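Local coordinates for protein ABC sugar (Ribose) transporter, periplasmic substrate-binding subunit (Rhodobacter sphaeroides, PDB 3L49) that probably binds a sugar in the periplasm as the substrate-binding subunit of an ABC transporter, at residues A[127-140]-A[190-203]. Sequence-based numbering, arbitrary orientation.
Sequences NVLVFNGFYSVPVC and GDVGAIWACWDVPM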
loop_
_atom_site.group_PDB
_atom_site.type_symbol
_atom_site.label_atom_id
_atom_site.label_comp_id
_atom_site.label_asym_id
_atom_site.label_seq_id
_atom_site.Cartn_x
_atom_site.Cartn_y
_atom_site.Cartn_z
ATOM N N ASN A 127 -4.250 23.226 -7.628
ATOM C CA ASN A 127 -5.224 22.129 -7.591
ATOM C C ASN A 127 -4.606 20.737 -7.736
ATOM O O ASN A 127 -3.564 20.573 -8.362
ATOM C CB ASN A 127 -6.325 22.347 -8.626
ATOM C CG ASN A 127 -6.973 23.714 -8.505
ATOM O OD1 ASN A 127 -7.340 24.149 -7.410
ATOM N ND2 ASN A 127 -7.114 24.401 -9.634
ATOM N N VAL A 128 -5.264 19.745 -7.145
ATOM C CA VAL A 128 -4.687 18.421 -6.973
ATOM C C VAL A 128 -5.621 17.360 -7.529
ATOM O O VAL A 128 -6.752 17.199 -7.055
ATOM C CB VAL A 128 -4.376 18.109 -5.468
ATOM C CG1 VAL A 128 -3.948 16.651 -5.268
ATOM C CG2 VAL A 128 -3.304 19.032 -4.926
ATOM N N LEU A 129 -5.129 16.635 -8.531
ATOM C CA LEU A 129 -5.810 15.462 -9.057
ATOM C C LEU A 129 -5.545 14.251 -8.161
ATOM O O LEU A 129 -4.392 13.910 -7.905
ATOM C CB LEU A 129 -5.329 15.183 -10.479
ATOM C CG LEU A 129 -6.120 14.143 -11.271
ATOM C CD1 LEU A 129 -7.596 14.542 -11.367
ATOM C CD2 LEU A 129 -5.503 13.937 -12.652
ATOM N N VAL A 130 -6.613 13.600 -7.701
ATOM C CA VAL A 130 -6.508 12.518 -6.715
ATOM C C VAL A 130 -7.068 11.196 -7.231
ATOM O O VAL A 130 -8.216 11.125 -7.656
ATOM C CB VAL A 130 -7.218 12.888 -5.356
ATOM C CG1 VAL A 130 -7.347 11.675 -4.428
ATOM C CG2 VAL A 130 -6.479 13.987 -4.643
ATOM N N PHE A 131 -6.246 10.154 -7.173
ATOM C CA PHE A 131 -6.697 8.798 -7.430
ATOM C C PHE A 131 -7.059 8.123 -6.112
ATOM O O PHE A 131 -6.204 7.960 -5.239
ATOM C CB PHE A 131 -5.605 8.008 -8.147
ATOM C CG PHE A 131 -5.472 8.340 -9.601
ATOM C CD1 PHE A 131 -4.811 9.497 -10.011
ATOM C CD2 PHE A 131 -6.000 7.491 -10.567
ATOM C CE1 PHE A 131 -4.686 9.804 -11.355
ATOM C CE2 PHE A 131 -5.879 7.786 -11.912
ATOM C CZ PHE A 131 -5.217 8.944 -12.310
ATOM N N ASN A 132 -8.325 7.732 -5.975
ATOM C CA ASN A 132 -8.834 7.153 -4.729
ATOM C C ASN A 132 -9.706 5.912 -4.959
ATOM O O ASN A 132 -10.881 5.876 -4.591
ATOM C CB ASN A 132 -9.593 8.228 -3.927
ATOM C CG ASN A 132 -9.891 7.801 -2.498
ATOM O OD1 ASN A 132 -9.194 6.959 -1.917
ATOM N ND2 ASN A 132 -10.938 8.378 -1.926
ATOM N N GLY A 133 -9.116 4.890 -5.565
ATOM C CA GLY A 133 -9.857 3.696 -5.941
ATOM C C GLY A 133 -9.659 2.517 -5.012
ATOM O O GLY A 133 -10.142 1.411 -5.293
ATOM N N PHE A 134 -8.960 2.747 -3.903
ATOM C CA PHE A 134 -8.580 1.662 -2.994
ATOM C C PHE A 134 -8.836 1.992 -1.529
ATOM O O PHE A 134 -8.203 1.418 -0.644
ATOM C CB PHE A 134 -7.111 1.268 -3.216
ATOM C CG PHE A 134 -6.881 0.479 -4.478
ATOM C CD1 PHE A 134 -6.428 1.108 -5.635
ATOM C CD2 PHE A 134 -7.135 -0.894 -4.512
ATOM C CE1 PHE A 134 -6.221 0.376 -6.811
ATOM C CE2 PHE A 134 -6.930 -1.635 -5.677
ATOM C CZ PHE A 134 -6.474 -0.999 -6.831
ATOM N N TYR A 135 -9.799 2.884 -1.287
ATOM C CA TYR A 135 -10.152 3.366 0.054
ATOM C C TYR A 135 -10.613 2.282 1.036
ATOM O O TYR A 135 -10.443 2.431 2.243
ATOM C CB TYR A 135 -11.199 4.477 -0.042
ATOM C CG TYR A 135 -11.337 5.292 1.219
ATOM C CD1 TYR A 135 -10.394 6.271 1.541
ATOM C CD2 TYR A 135 -12.404 5.083 2.100
ATOM C CE1 TYR A 135 -10.514 7.024 2.704
ATOM C CE2 TYR A 135 -12.535 5.835 3.267
ATOM C CZ TYR A 135 -11.588 6.806 3.556
ATOM O OH TYR A 135 -11.692 7.551 4.703
ATOM N N SER A 136 -11.166 1.190 0.517
ATOM C CA SER A 136 -11.533 0.018 1.329
ATOM C C SER A 136 -10.330 -0.804 1.837
ATOM O O SER A 136 -10.499 -1.765 2.604
ATOM C CB SER A 136 -12.466 -0.885 0.532
ATOM O OG SER A 136 -11.855 -1.252 -0.691
ATOM N N VAL A 137 -9.129 -0.447 1.384
ATOM C CA VAL A 137 -7.894 -1.000 1.926
ATOM C C VAL A 137 -7.443 -0.058 3.046
ATOM O O VAL A 137 -7.246 1.136 2.797
ATOM C CB VAL A 137 -6.806 -1.124 0.829
ATOM C CG1 VAL A 137 -5.550 -1.781 1.365
ATOM C CG2 VAL A 137 -7.340 -1.910 -0.343
ATOM N N PRO A 138 -7.326 -0.581 4.288
ATOM C CA PRO A 138 -6.942 0.159 5.502
ATOM C C PRO A 138 -5.814 1.192 5.349
ATOM O O PRO A 138 -5.998 2.341 5.756
ATOM C CB PRO A 138 -6.532 -0.956 6.469
ATOM C CG PRO A 138 -7.420 -2.081 6.102
ATOM C CD PRO A 138 -7.615 -1.995 4.601
ATOM N N VAL A 139 -4.680 0.798 4.763
ATOM C CA VAL A 139 -3.535 1.712 4.613
ATOM C C VAL A 139 -3.802 2.874 3.650
ATOM O O VAL A 139 -3.321 3.986 3.860
ATOM C CB VAL A 139 -2.210 0.983 4.262
ATOM C CG1 VAL A 139 -1.903 -0.069 5.309
ATOM C CG2 VAL A 139 -2.240 0.354 2.855
ATOM N N CYS A 140 -4.618 2.633 2.634
ATOM C CA CYS A 140 -4.983 3.680 1.692
ATOM C C CYS A 140 -6.035 4.610 2.275
ATOM O O CYS A 140 -6.124 5.776 1.887
ATOM C CB CYS A 140 -5.458 3.064 0.376
ATOM S SG CYS A 140 -4.096 2.504 -0.687
ATOM N N GLY A 190 -2.091 26.597 -15.077
ATOM C CA GLY A 190 -2.225 26.600 -13.622
ATOM C C GLY A 190 -3.428 25.857 -13.067
ATOM O O GLY A 190 -3.697 25.931 -11.872
ATOM N N ASP A 191 -4.143 25.133 -13.926
ATOM C CA ASP A 191 -5.404 24.480 -13.544
ATOM C C ASP A 191 -5.198 23.234 -12.684
ATOM O O ASP A 191 -6.034 22.891 -11.855
ATOM C CB ASP A 191 -6.228 24.109 -14.786
ATOM C CG ASP A 191 -6.722 25.324 -15.569
ATOM O OD1 ASP A 191 -6.625 26.468 -15.066
ATOM O OD2 ASP A 191 -7.218 25.124 -16.701
ATOM N N VAL A 192 -4.091 22.545 -12.911
ATOM C CA VAL A 192 -3.746 21.358 -12.145
ATOM C C VAL A 192 -2.247 21.436 -11.861
ATOM O O VAL A 192 -1.462 21.843 -12.726
ATOM C CB VAL A 192 -4.208 20.043 -12.867
ATOM C CG1 VAL A 192 -3.849 20.058 -14.350
ATOM C CG2 VAL A 192 -3.698 18.772 -12.158
ATOM N N GLY A 193 -1.858 21.099 -10.635
ATOM C CA GLY A 193 -0.482 21.304 -10.207
ATOM C C GLY A 193 0.146 20.115 -9.532
ATOM O O GLY A 193 1.365 20.077 -9.347
ATOM N N ALA A 194 -0.681 19.143 -9.167
ATOM C CA ALA A 194 -0.202 17.955 -8.463
ATOM C C ALA A 194 -1.097 16.761 -8.733
ATOM O O ALA A 194 -2.280 16.919 -9.029
ATOM C CB ALA A 194 -0.120 18.219 -6.962
ATOM N N ILE A 195 -0.523 15.563 -8.643
ATOM C CA ILE A 195 -1.299 14.329 -8.735
ATOM C C ILE A 195 -0.907 13.401 -7.584
ATOM O O ILE A 195 0.280 13.177 -7.328
ATOM C CB ILE A 195 -1.150 13.609 -10.120
ATOM C CG1 ILE A 195 -1.417 14.568 -11.284
ATOM C CG2 ILE A 195 -2.093 12.416 -10.226
ATOM C CD1 ILE A 195 -1.362 13.927 -12.688
ATOM N N TRP A 196 -1.919 12.874 -6.900
ATOM C CA TRP A 196 -1.738 12.038 -5.720
ATOM C C TRP A 196 -2.363 10.640 -5.903
ATOM O O TRP A 196 -3.437 10.498 -6.500
ATOM C CB TRP A 196 -2.363 12.747 -4.495
ATOM C CG TRP A 196 -2.201 11.999 -3.203
ATOM C CD1 TRP A 196 -1.175 12.119 -2.314
ATOM C CD2 TRP A 196 -3.077 10.995 -2.670
ATOM N NE1 TRP A 196 -1.353 11.256 -1.263
ATOM C CE2 TRP A 196 -2.512 10.552 -1.455
ATOM C CE3 TRP A 196 -4.279 10.424 -3.102
ATOM C CZ2 TRP A 196 -3.113 9.568 -0.662
ATOM C CZ3 TRP A 196 -4.873 9.437 -2.317
ATOM C CH2 TRP A 196 -4.287 9.022 -1.113
ATOM N N ALA A 197 -1.691 9.620 -5.365
ATOM C CA ALA A 197 -2.295 8.295 -5.136
ATOM C C ALA A 197 -1.758 7.668 -3.847
ATOM O O ALA A 197 -0.695 8.056 -3.360
ATOM C CB ALA A 197 -2.073 7.369 -6.314
ATOM N N CYS A 198 -2.488 6.691 -3.304
ATOM C CA CYS A 198 -2.088 6.037 -2.053
ATOM C C CYS A 198 -1.001 4.991 -2.299
ATOM O O CYS A 198 -0.493 4.370 -1.360
ATOM C CB CYS A 198 -3.293 5.418 -1.325
ATOM S SG CYS A 198 -4.010 3.947 -2.132
ATOM N N TRP A 199 -0.643 4.811 -3.568
ATOM C CA TRP A 199 0.431 3.902 -3.954
ATOM C C TRP A 199 1.112 4.308 -5.261
ATOM O O TRP A 199 0.568 5.094 -6.035
ATOM C CB TRP A 199 -0.031 2.429 -3.954
ATOM C CG TRP A 199 -1.079 2.063 -4.976
ATOM C CD1 TRP A 199 -2.252 2.707 -5.228
ATOM C CD2 TRP A 199 -1.048 0.936 -5.854
ATOM N NE1 TRP A 199 -2.941 2.070 -6.224
ATOM C CE2 TRP A 199 -2.230 0.972 -6.623
ATOM C CE3 TRP A 199 -0.136 -0.101 -6.068
ATOM C CZ2 TRP A 199 -2.521 0.016 -7.595
ATOM C CZ3 TRP A 199 -0.428 -1.057 -7.034
ATOM C CH2 TRP A 199 -1.603 -0.983 -7.791
ATOM N N ASP A 200 2.309 3.754 -5.460
ATOM C CA ASP A 200 3.276 4.081 -6.527
ATOM C C ASP A 200 2.843 3.861 -7.961
ATOM O O ASP A 200 3.090 4.700 -8.834
ATOM C CB ASP A 200 4.496 3.171 -6.364
ATOM C CG ASP A 200 5.675 3.881 -5.811
ATOM O OD1 ASP A 200 5.700 5.122 -5.889
ATOM O OD2 ASP A 200 6.577 3.190 -5.309
ATOM N N VAL A 201 2.271 2.680 -8.189
ATOM C CA VAL A 201 2.078 2.118 -9.522
ATOM C C VAL A 201 1.262 3.014 -10.483
ATOM O O VAL A 201 1.742 3.274 -11.588
ATOM C CB VAL A 201 1.640 0.609 -9.446
ATOM C CG1 VAL A 201 1.377 0.012 -10.810
ATOM C CG2 VAL A 201 2.716 -0.211 -8.730
ATOM N N PRO A 202 0.086 3.545 -10.055
ATOM C CA PRO A 202 -0.589 4.498 -10.956
ATOM C C PRO A 202 0.204 5.777 -11.245
ATOM O O PRO A 202 0.053 6.370 -12.316
ATOM C CB PRO A 202 -1.892 4.843 -10.211
ATOM C CG PRO A 202 -1.644 4.472 -8.798
ATOM C CD PRO A 202 -0.692 3.327 -8.818
ATOM N N MET A 203 1.051 6.194 -10.309
ATOM C CA MET A 203 1.845 7.403 -10.501
ATOM C C MET A 203 2.945 7.217 -11.541
ATOM O O MET A 203 3.399 8.194 -12.132
ATOM C CB MET A 203 2.380 7.944 -9.164
ATOM C CG MET A 203 1.301 8.445 -8.196
ATOM S SD MET A 203 0.238 9.744 -8.870
ATOM C CE MET A 203 -1.151 8.838 -9.534
#
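Trp196 and Phe131, which bury the most surface here, lie on opposite faces of two parallel neighbouring strands, 127-131 and 194-197, whose axes approach to 4.6 Å at 26°. The strands are laced by Leu129 N to Ala194 O, Trp196 N to Leu129 O and Phe131 N to Trp196 O, the last nearly straight at 177°. With CG anti to the backbone N (chi1 -178°), the Trp196 indole runs alongside Val130, whose CG1 reaches Trp196 CE3 at 3.6 Å; Tyr144 of helix 138-152 and Met118 of helix 107-122 touch the same side chain. On the other face, where Asn178 of helix 171-185 touches Phe131, that ring meets Ile195 CG2 at its edge, CE1 to CG2 3.8 Å, while the methyl CE of Met203, brought back by a bent side chain, lies 3.7 Å from Phe131 CD1. Asn127 closes the N-terminal end: its ND2 donates to Asp191 O at 2.9 Å, with that oxygen in the amide plane, and its own backbone O accepts from Gly193 N. Replaced by alanine, this residue would probably leave Asp191 O without its side-chain donor, the backbone bond to Gly193 remaining. Beyond the strands' C-terminal ends, a disulfide joins Cys140 SG to Cys198 SG (2.0 Å), tying the start of helix 138-152 to the loop after strand 194-197. Nearby, Phe134 CD1 approaches Trp199 NE1 at 3.7 Å; that nitrogen is hydrogen-bonded to Asp166, and the Trp199 side chain lies about 4 Å from a bound unidentified ligand, which probably marks the cleft between lobes. Parallel strands flanked by helices, their C-terminal ends facing that cleft, characterise a Rossmann-like alpha/beta lobe of periplasmic binding proteins.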